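Local coordinates for protein lactaldehyde dehydrogenase (Methanocaldococcus jannaschii, PDB 3PQA) that oxidises lactaldehyde to lactate with NAD as the preferred coenzyme, for the biosynthesis of coenzyme F420, at residues B[81-86]-B[167-172]; B[138-143]-B[271-276]; B[218-223]-B[239-244]. All coordinates share one frame; numbering follows the deposited sequence.

Interaction 1 of 3, residues B[81-86]-B[167-172]. With SO4 (sulfate ion), chain G.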
loop_
_atom_site.group_PDB
_atom_site.type_symbol
_atom_site.label_atom_id
_atom_site.label_comp_id
_atom_site.label_asym_id
_atom_site.label_seq_id
_atom_site.Cartn_x
_atom_site.Cartn_y
_atom_site.Cartn_z
ATOM N N ALA B 81 22.698 -30.737 -12.036
ATOM C CA ALA B 81 24.108 -30.943 -12.363
ATOM C C ALA B 81 24.254 -31.726 -13.659
ATOM O O ALA B 81 24.999 -31.327 -14.557
ATOM C CB ALA B 81 24.822 -31.654 -11.224
ATOM N N ILE B 82 23.522 -32.830 -13.756
ATOM C CA ILE B 82 23.628 -33.745 -14.886
ATOM C C ILE B 82 23.004 -33.181 -16.169
ATOM O O ILE B 82 23.585 -33.300 -17.249
ATOM C CB ILE B 82 23.032 -35.142 -14.505
ATOM C CG1 ILE B 82 23.921 -35.815 -13.451
ATOM C CG2 ILE B 82 22.877 -36.047 -15.726
ATOM C CD1 ILE B 82 23.238 -36.953 -12.681
ATOM N N ASP B 83 21.835 -32.551 -16.040
ATOM C CA ASP B 83 21.038 -32.127 -17.194
ATOM C C ASP B 83 21.384 -30.708 -17.650
ATOM O O ASP B 83 21.524 -30.455 -18.846
ATOM C CB ASP B 83 19.539 -32.261 -16.846
ATOM C CG ASP B 83 18.610 -32.037 -18.032
ATOM O OD1 ASP B 83 19.042 -32.089 -19.196
ATOM O OD2 ASP B 83 17.399 -31.816 -17.781
ATOM N N ALA B 84 21.507 -29.790 -16.695
ATOM C CA ALA B 84 21.801 -28.392 -16.997
ATOM C C ALA B 84 23.295 -28.072 -16.932
ATOM O O ALA B 84 23.709 -26.969 -17.282
ATOM C CB ALA B 84 21.001 -27.458 -16.054
ATOM N N GLY B 85 24.097 -29.035 -16.487
ATOM C CA GLY B 85 25.539 -28.813 -16.319
ATOM C C GLY B 85 25.892 -27.879 -15.178
ATOM O O GLY B 85 26.960 -27.274 -15.174
ATOM N N LYS B 86 24.992 -27.765 -14.203
ATOM C CA LYS B 86 25.138 -26.785 -13.130
ATOM C C LYS B 86 25.941 -27.359 -11.980
ATOM O O LYS B 86 25.556 -28.374 -11.413
ATOM C CB LYS B 86 23.753 -26.338 -12.639
ATOM C CG LYS B 86 23.821 -25.297 -11.516
ATOM C CD LYS B 86 22.443 -24.686 -11.238
ATOM C CE LYS B 86 21.967 -23.904 -12.445
ATOM N NZ LYS B 86 20.970 -22.855 -12.096
ATOM N N SER B 167 13.922 -27.592 -23.785
ATOM C CA SER B 167 14.385 -28.949 -24.092
ATOM C C SER B 167 15.866 -29.176 -23.788
ATOM O O SER B 167 16.343 -30.313 -23.813
ATOM C CB SER B 167 14.092 -29.271 -25.552
ATOM O OG SER B 167 12.721 -29.056 -25.821
ATOM N N LYS B 168 16.585 -28.100 -23.475
ATOM C CA LYS B 168 18.012 -28.191 -23.169
ATOM C C LYS B 168 18.268 -28.701 -21.754
ATOM O O LYS B 168 19.347 -29.201 -21.462
ATOM C CB LYS B 168 18.675 -26.836 -23.382
ATOM C CG LYS B 168 18.843 -26.491 -24.840
ATOM C CD LYS B 168 19.204 -25.036 -25.012
ATOM C CE LYS B 168 19.021 -24.612 -26.456
ATOM N NZ LYS B 168 18.961 -23.139 -26.470
ATOM N N ALA B 169 17.274 -28.559 -20.876
ATOM C CA ALA B 169 17.360 -29.089 -19.514
ATOM C C ALA B 169 15.975 -29.337 -18.917
ATOM O O ALA B 169 15.632 -28.744 -17.907
ATOM C CB ALA B 169 18.184 -28.152 -18.605
ATOM N N PRO B 170 15.191 -30.243 -19.533
ATOM C CA PRO B 170 13.792 -30.466 -19.139
ATOM C C PRO B 170 13.574 -31.380 -17.923
ATOM O O PRO B 170 12.478 -31.389 -17.364
ATOM C CB PRO B 170 13.195 -31.125 -20.390
ATOM C CG PRO B 170 14.335 -31.923 -20.956
ATOM C CD PRO B 170 15.605 -31.150 -20.626
ATOM N N LEU B 171 14.590 -32.137 -17.509
ATOM C CA LEU B 171 14.334 -33.228 -16.551
ATOM C C LEU B 171 13.872 -32.769 -15.165
ATOM O O LEU B 171 13.004 -33.403 -14.541
ATOM C CB LEU B 171 15.518 -34.197 -16.458
ATOM C CG LEU B 171 15.942 -34.875 -17.769
ATOM C CD1 LEU B 171 17.054 -35.875 -17.501
ATOM C CD2 LEU B 171 14.760 -35.553 -18.485
ATOM N N VAL B 172 14.411 -31.650 -14.697
ATOM C CA VAL B 172 13.980 -31.157 -13.403
ATOM C C VAL B 172 12.521 -30.692 -13.479
ATOM O O VAL B 172 11.805 -30.789 -12.491
ATOM C CB VAL B 172 14.908 -30.073 -12.815
ATOM C CG1 VAL B 172 14.601 -28.693 -13.393
ATOM C CG2 VAL B 172 14.814 -30.072 -11.295
HETATM S S SO4 G . 13.376 -25.678 -26.904
HETATM O O1 SO4 G . 14.706 -25.716 -26.309
HETATM O O2 SO4 G . 13.272 -26.653 -27.991
HETATM O O3 SO4 G . 12.402 -26.006 -25.876
HETATM O O4 SO4 G . 13.112 -24.352 -27.441
HETATM O O HOH W 1 16.692 -30.239 -15.720
#

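Interaction 2 of 3, residues B[138-143]-B[271-276]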
loop_
_atom_site.group_PDB
_atom_site.type_symbol
_atom_site.label_atom_id
_atom_site.label_comp_id
_atom_site.label_asym_id
_atom_site.label_seq_id
_atom_site.Cartn_x
_atom_site.Cartn_y
_atom_site.Cartn_z
ATOM N N THR B 138 9.671 -21.591 -20.015
ATOM C CA THR B 138 10.761 -21.461 -19.057
ATOM C C THR B 138 12.098 -21.855 -19.671
ATOM O O THR B 138 12.136 -22.635 -20.621
ATOM C CB THR B 138 10.495 -22.295 -17.798
ATOM O OG1 THR B 138 10.194 -23.649 -18.169
ATOM C CG2 THR B 138 9.309 -21.701 -17.016
ATOM N N PRO B 139 13.201 -21.309 -19.128
ATOM C CA PRO B 139 14.508 -21.423 -19.741
ATOM C C PRO B 139 15.314 -22.604 -19.193
ATOM O O PRO B 139 14.941 -23.191 -18.182
ATOM C CB PRO B 139 15.169 -20.106 -19.322
ATOM C CG PRO B 139 14.688 -19.912 -17.958
ATOM C CD PRO B 139 13.237 -20.373 -17.979
ATOM N N PHE B 140 16.427 -22.912 -19.856
ATOM C CA PHE B 140 17.263 -24.046 -19.488
ATOM C C PHE B 140 18.123 -23.776 -18.241
ATOM O O PHE B 140 18.591 -24.720 -17.607
ATOM C CB PHE B 140 18.180 -24.440 -20.669
ATOM C CG PHE B 140 19.374 -23.517 -20.849
ATOM C CD1 PHE B 140 20.495 -23.626 -20.018
ATOM C CD2 PHE B 140 19.365 -22.521 -21.823
ATOM C CE1 PHE B 140 21.585 -22.775 -20.162
ATOM C CE2 PHE B 140 20.459 -21.673 -21.982
ATOM C CZ PHE B 140 21.567 -21.793 -21.146
ATOM N N ASN B 141 18.341 -22.502 -17.902
ATOM C CA ASN B 141 19.450 -22.142 -16.993
ATOM C C ASN B 141 19.141 -22.221 -15.496
ATOM O O ASN B 141 19.974 -22.686 -14.707
ATOM C CB ASN B 141 20.090 -20.784 -17.381
ATOM C CG ASN B 141 19.109 -19.619 -17.320
ATOM O OD1 ASN B 141 17.887 -19.803 -17.330
ATOM N ND2 ASN B 141 19.650 -18.399 -17.234
ATOM N N PHE B 142 17.947 -21.773 -15.104
ATOM C CA PHE B 142 17.440 -21.987 -13.752
ATOM C C PHE B 142 16.050 -22.603 -13.934
ATOM O O PHE B 142 15.034 -21.997 -13.568
ATOM C CB PHE B 142 17.421 -20.672 -12.938
ATOM C CG PHE B 142 18.801 -20.107 -12.677
ATOM C CD1 PHE B 142 19.398 -20.240 -11.427
ATOM C CD2 PHE B 142 19.521 -19.483 -13.710
ATOM C CE1 PHE B 142 20.703 -19.732 -11.195
ATOM C CE2 PHE B 142 20.823 -18.992 -13.504
ATOM C CZ PHE B 142 21.413 -19.114 -12.241
ATOM N N PRO B 143 16.007 -23.821 -14.509
ATOM C CA PRO B 143 14.730 -24.420 -14.901
ATOM C C PRO B 143 13.806 -24.733 -13.729
ATOM O O PRO B 143 12.587 -24.811 -13.915
ATOM C CB PRO B 143 15.164 -25.704 -15.629
ATOM C CG PRO B 143 16.470 -26.065 -14.988
ATOM C CD PRO B 143 17.140 -24.757 -14.701
ATOM N N ALA B 271 28.760 -20.482 -15.346
ATOM C CA ALA B 271 29.528 -20.266 -16.590
ATOM C C ALA B 271 29.037 -19.049 -17.382
ATOM O O ALA B 271 29.102 -19.020 -18.609
ATOM C CB ALA B 271 29.521 -21.544 -17.459
ATOM N N GLY B 272 28.504 -18.049 -16.677
ATOM C CA GLY B 272 27.976 -16.846 -17.313
ATOM C C GLY B 272 26.627 -17.001 -18.014
ATOM O O GLY B 272 26.194 -16.095 -18.737
ATOM N N GLN B 273 25.954 -18.137 -17.809
ATOM C CA GLN B 273 24.672 -18.396 -18.473
ATOM C C GLN B 273 23.511 -17.899 -17.607
ATOM O O GLN B 273 22.570 -18.641 -17.316
ATOM C CB GLN B 273 24.503 -19.883 -18.796
ATOM C CG GLN B 273 25.658 -20.448 -19.603
ATOM C CD GLN B 273 25.540 -21.941 -19.822
ATOM O OE1 GLN B 273 25.297 -22.391 -20.947
ATOM N NE2 GLN B 273 25.685 -22.717 -18.756
ATOM N N VAL B 274 23.593 -16.637 -17.187
ATOM C CA VAL B 274 22.516 -16.023 -16.399
ATOM C C VAL B 274 22.105 -14.725 -17.089
ATOM O O VAL B 274 22.965 -13.995 -17.605
ATOM C CB VAL B 274 22.933 -15.737 -14.926
ATOM C CG1 VAL B 274 21.693 -15.517 -14.043
ATOM C CG2 VAL B 274 23.799 -16.854 -14.355
ATOM N N CYS B 275 20.806 -14.425 -17.120
ATOM C CA CYS B 275 20.377 -13.211 -17.815
ATOM C C CYS B 275 21.015 -11.963 -17.212
ATOM O O CYS B 275 21.170 -10.970 -17.907
ATOM C CB CYS B 275 18.867 -13.051 -17.845
ATOM S SG CYS B 275 18.145 -13.034 -16.256
ATOM N N ILE B 276 21.369 -12.021 -15.923
ATOM C CA ILE B 276 22.001 -10.884 -15.229
ATOM C C ILE B 276 23.520 -11.040 -14.974
ATOM O O ILE B 276 24.115 -10.269 -14.209
ATOM C CB ILE B 276 21.251 -10.512 -13.915
ATOM C CG1 ILE B 276 21.024 -11.742 -13.036
ATOM C CG2 ILE B 276 19.931 -9.807 -14.239
ATOM C CD1 ILE B 276 20.349 -11.423 -11.699
#

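Interaction 3 of 3, residues B[218-223]-B[239-244]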
loop_
_atom_site.group_PDB
_atom_site.type_symbol
_atom_site.label_atom_id
_atom_site.label_comp_id
_atom_site.label_asym_id
_atom_site.label_seq_id
_atom_site.Cartn_x
_atom_site.Cartn_y
_atom_site.Cartn_z
ATOM N N SER B 218 3.946 -15.803 -20.311
ATOM C CA SER B 218 5.059 -15.428 -19.470
ATOM C C SER B 218 6.251 -16.244 -19.934
ATOM O O SER B 218 6.290 -17.474 -19.747
ATOM C CB SER B 218 4.763 -15.733 -18.014
ATOM O OG SER B 218 5.824 -15.299 -17.188
ATOM N N PHE B 219 7.212 -15.541 -20.527
ATOM C CA PHE B 219 8.370 -16.161 -21.179
ATOM C C PHE B 219 9.644 -15.632 -20.557
ATOM O O PHE B 219 9.776 -14.415 -20.353
ATOM C CB PHE B 219 8.382 -15.823 -22.676
ATOM C CG PHE B 219 9.665 -16.192 -23.376
ATOM C CD1 PHE B 219 9.864 -17.487 -23.842
ATOM C CD2 PHE B 219 10.674 -15.246 -23.574
ATOM C CE1 PHE B 219 11.043 -17.848 -24.496
ATOM C CE2 PHE B 219 11.863 -15.598 -24.232
ATOM C CZ PHE B 219 12.046 -16.905 -24.684
ATOM N N THR B 220 10.573 -16.542 -20.258
ATOM C CA THR B 220 11.933 -16.178 -19.827
ATOM C C THR B 220 12.903 -16.857 -20.797
ATOM O O THR B 220 12.810 -18.066 -21.013
ATOM C CB THR B 220 12.210 -16.618 -18.359
ATOM O OG1 THR B 220 11.251 -16.002 -17.499
ATOM C CG2 THR B 220 13.614 -16.188 -17.882
ATOM N N GLY B 221 13.818 -16.084 -21.382
ATOM C CA GLY B 221 14.742 -16.600 -22.395
ATOM C C GLY B 221 15.403 -15.494 -23.197
ATOM O O GLY B 221 15.551 -14.367 -22.714
ATOM N N SER B 222 15.810 -15.803 -24.427
ATOM C CA SER B 222 16.558 -14.826 -25.227
ATOM C C SER B 222 15.707 -13.640 -25.702
ATOM O O SER B 222 14.524 -13.792 -26.021
ATOM C CB SER B 222 17.210 -15.499 -26.434
ATOM O OG SER B 222 16.243 -15.799 -27.409
ATOM N N SER B 223 16.335 -12.469 -25.786
ATOM C CA SER B 223 15.648 -11.260 -26.239
ATOM C C SER B 223 15.114 -11.412 -27.649
ATOM O O SER B 223 14.064 -10.873 -27.960
ATOM C CB SER B 223 16.550 -10.025 -26.149
ATOM O OG SER B 223 17.082 -9.891 -24.838
ATOM N N ALA B 239 4.229 -11.049 -20.418
ATOM C CA ALA B 239 5.358 -10.786 -19.526
ATOM C C ALA B 239 6.602 -11.440 -20.123
ATOM O O ALA B 239 6.566 -12.599 -20.529
ATOM C CB ALA B 239 5.071 -11.316 -18.119
ATOM N N LEU B 240 7.694 -10.678 -20.199
ATOM C CA LEU B 240 8.944 -11.143 -20.799
ATOM C C LEU B 240 10.111 -10.840 -19.873
ATOM O O LEU B 240 10.252 -9.712 -19.365
ATOM C CB LEU B 240 9.176 -10.466 -22.158
ATOM C CG LEU B 240 8.096 -10.589 -23.240
ATOM C CD1 LEU B 240 8.477 -9.730 -24.429
ATOM C CD2 LEU B 240 7.885 -12.050 -23.648
ATOM N N GLU B 241 10.931 -11.862 -19.640
ATOM C CA GLU B 241 12.155 -11.709 -18.850
ATOM C C GLU B 241 13.271 -12.195 -19.761
ATOM O O GLU B 241 13.406 -13.396 -20.011
ATOM C CB GLU B 241 12.098 -12.538 -17.564
ATOM C CG GLU B 241 11.097 -12.042 -16.525
ATOM C CD GLU B 241 11.572 -10.823 -15.731
ATOM O OE1 GLU B 241 12.783 -10.487 -15.762
ATOM O OE2 GLU B 241 10.726 -10.219 -15.061
ATOM N N LEU B 242 14.045 -11.253 -20.287
ATOM C CA LEU B 242 14.963 -11.568 -21.360
ATOM C C LEU B 242 16.382 -11.342 -20.842
ATOM O O LEU B 242 16.628 -11.424 -19.637
ATOM C CB LEU B 242 14.614 -10.758 -22.614
ATOM C CG LEU B 242 13.104 -10.739 -22.967
ATOM C CD1 LEU B 242 12.782 -9.778 -24.093
ATOM C CD2 LEU B 242 12.579 -12.136 -23.281
ATOM N N GLY B 243 17.315 -11.092 -21.731
ATOM C CA GLY B 243 18.680 -10.958 -21.272
ATOM C C GLY B 243 19.220 -9.565 -21.470
ATOM O O GLY B 243 18.470 -8.587 -21.575
ATOM N N GLY B 244 20.548 -9.482 -21.543
ATOM C CA GLY B 244 21.217 -8.209 -21.754
ATOM C C GLY B 244 22.718 -8.352 -21.691
ATOM O O GLY B 244 23.228 -9.430 -21.393
#

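Interaction 1 of 3, residues B[81-86]-B[167-172]
D83 and the backbone of A169 to V172 make a buried polar contact between helix 73-84 and the turn that leads into helix 171-186. D83 does most of the work. Its CG lies anti to the backbone N (chi1 -172°), which carries the carboxylate across to the turn. OD2 takes the N-H of L171, with D83 OD2 to L171 N at 2.8 Å and a fairly straight N-H...O angle of 158°. The donor comes in nearly along the C-O axis of the carboxylate. The same oxygen accepts a hydrogen bond from a water, which stands 2.7 Å from D83 OD2. This water also donates to A169 O and accepts from V172 N. One carboxylate oxygen therefore holds two backbone N-H groups of the turn, L171 directly and V172 through the water.

Aliphatic atoms pack around the charge. L171 CB lies 3.3 Å from D83 OD2, and P170 CD lies 3.4 Å from the same D83 OD2. Beside the carboxylate contact, A84 CB meets A169 CB at 3.9 Å. Strand 14-17 covers this site through V16, which touches D83, P170 and L171.

The other end of the turn faces an anion. S167 N donates to two oxygens of a sulfate, O3 at 3.0 Å and O1 at 3.2 Å, and H164 and G201 hold the same ion. The sulfate probably came from the crystallisation liquor. The end of the K168 side chain leads away from helix 73-84, about 8 Å (side chain to side chain) from S222 of the inferred NAD site. Strand 160-165, this turn and helix 171-186 follow one another as in the beta-alpha-beta crossovers of the Rossmann-like coenzyme domain of aldehyde dehydrogenases.

Interaction 2 of 3, residues B[138-143]-B[271-276]
N141 reaches the loop of C275 by one hydrogen bond, N141 ND2 to Q273 O at 2.9 Å. In aldehyde dehydrogenases an asparagine at this place and the backbone N of the catalytic cysteine form the oxyanion hole. The sequence and geometry here are consistent with that role: N141 ND2 stands 4.1 Å from C275 N, and C275 is the inferred nucleophile. The bond to Q273 is straight, 163° at the hydrogen. Q273 O lies almost in the plane of the N141 amide, while the donor is tilted 29° from the carbonyl plane. This bond should help to fix the rotation of the N141 amide. The other end of the amide is held more loosely, by a weak bond from F142 N to N141 OD1.

Two rings flank this bond. F142 meets V274 obliquely, with CE2 at 3.6 Å from V274 CG1. V274 CG2 and N141 OD1 lie at the edge of the same ring. F140 sends its CZ to within 3.8 Å of Q273 OE1, and its ring crosses the Q273 chain at about a right angle. One face of the F140 ring takes N141 CB, offset toward the rim.

Further out, the Q273 amide has its main polar partner in I318 N, which donates to OE1. Q273 is the centre of an inverse gamma turn, with a weak bond from V274 N to G272 O. K86 makes a cation-pi contact with the F142 ring. C275 O accepts a hydrogen bond from N246 ND2. N141 CG sits between its backbone N and carbonyl carbon, chi1 61°, which brings ND2 over to Q273 O. N141 CB itself lies 3.3 Å from Q273 O.

Interaction 3 of 3, residues B[218-223]-B[239-244]
F219 and L242 meet because their first torsions bring them together: F219 CG is opposite its N (chi1 169°), and L242 CG is opposite its carbonyl carbon (chi1 -46°). L242 CD2 then comes to the edge of the F219 ring, near its plane, 3.7 Å from F219 CD2. L240 CD2 packs on F219 CB at 3.9 Å. L240 and L242 also touch F235 of a second subunit, and V225 and I229 of helix 223-232 lie on F219.

On the sheet face of S218, T220, A239 and E241, T220 and E241 lie side by side and point the same way. T220 OG1 is 3.6 Å from E241 CB, and its strongest polar partner is K150 NZ. A valine here would probably leave K150 without this hydroxyl partner, though S218 OG would remain. E241, the inferred active-site glutamate, bends at its second torsion and turns its end away from strand 218-220.

The strands run parallel, 9° between their directions. F219 N donates to A239 O at 3.0 Å, E241 N to F219 O at 2.9 Å, and G221 N to E241 O at 3.0 Å. Beyond the strands, the pairing fades into a weak bond from G243 N to S223 OG, 3.3 Å. At G221 a side chain would run into the F219 ring. S222 is the N-cap of the next helix, with a weak bond from V225 N to its OG.

Strand 216-220, helix 223-232 and strand 237-241 form a right-handed beta-alpha-beta unit of the Rossmann-like domain. The turn after the first strand and the start of the helix, G221 to G226, form the NAD site by similarity, and the second strand delivers E241.

From the N terminus, helix 73-84 comes first. Interaction 1 closes the loop from there to 167-172, joining that helix to the turn before helix 171-186. Interaction 2 starts within this loop, at 138-143, and ends far beyond it at 271-276, so the two cross. K86 NZ, 2.8 Å from N141 O, ties them directly. Interaction 3 follows interaction 1 in series and lies wholly within the span of interaction 2. It joins neighbouring parallel strands of the coenzyme domain. Interaction 2 links that domain to the loop of the cysteine, and L242 O packs 3.3 Å from C275 CB. The inferred active-site residues E241 and C275 come within about 6 Å of each other, side chain to side chain.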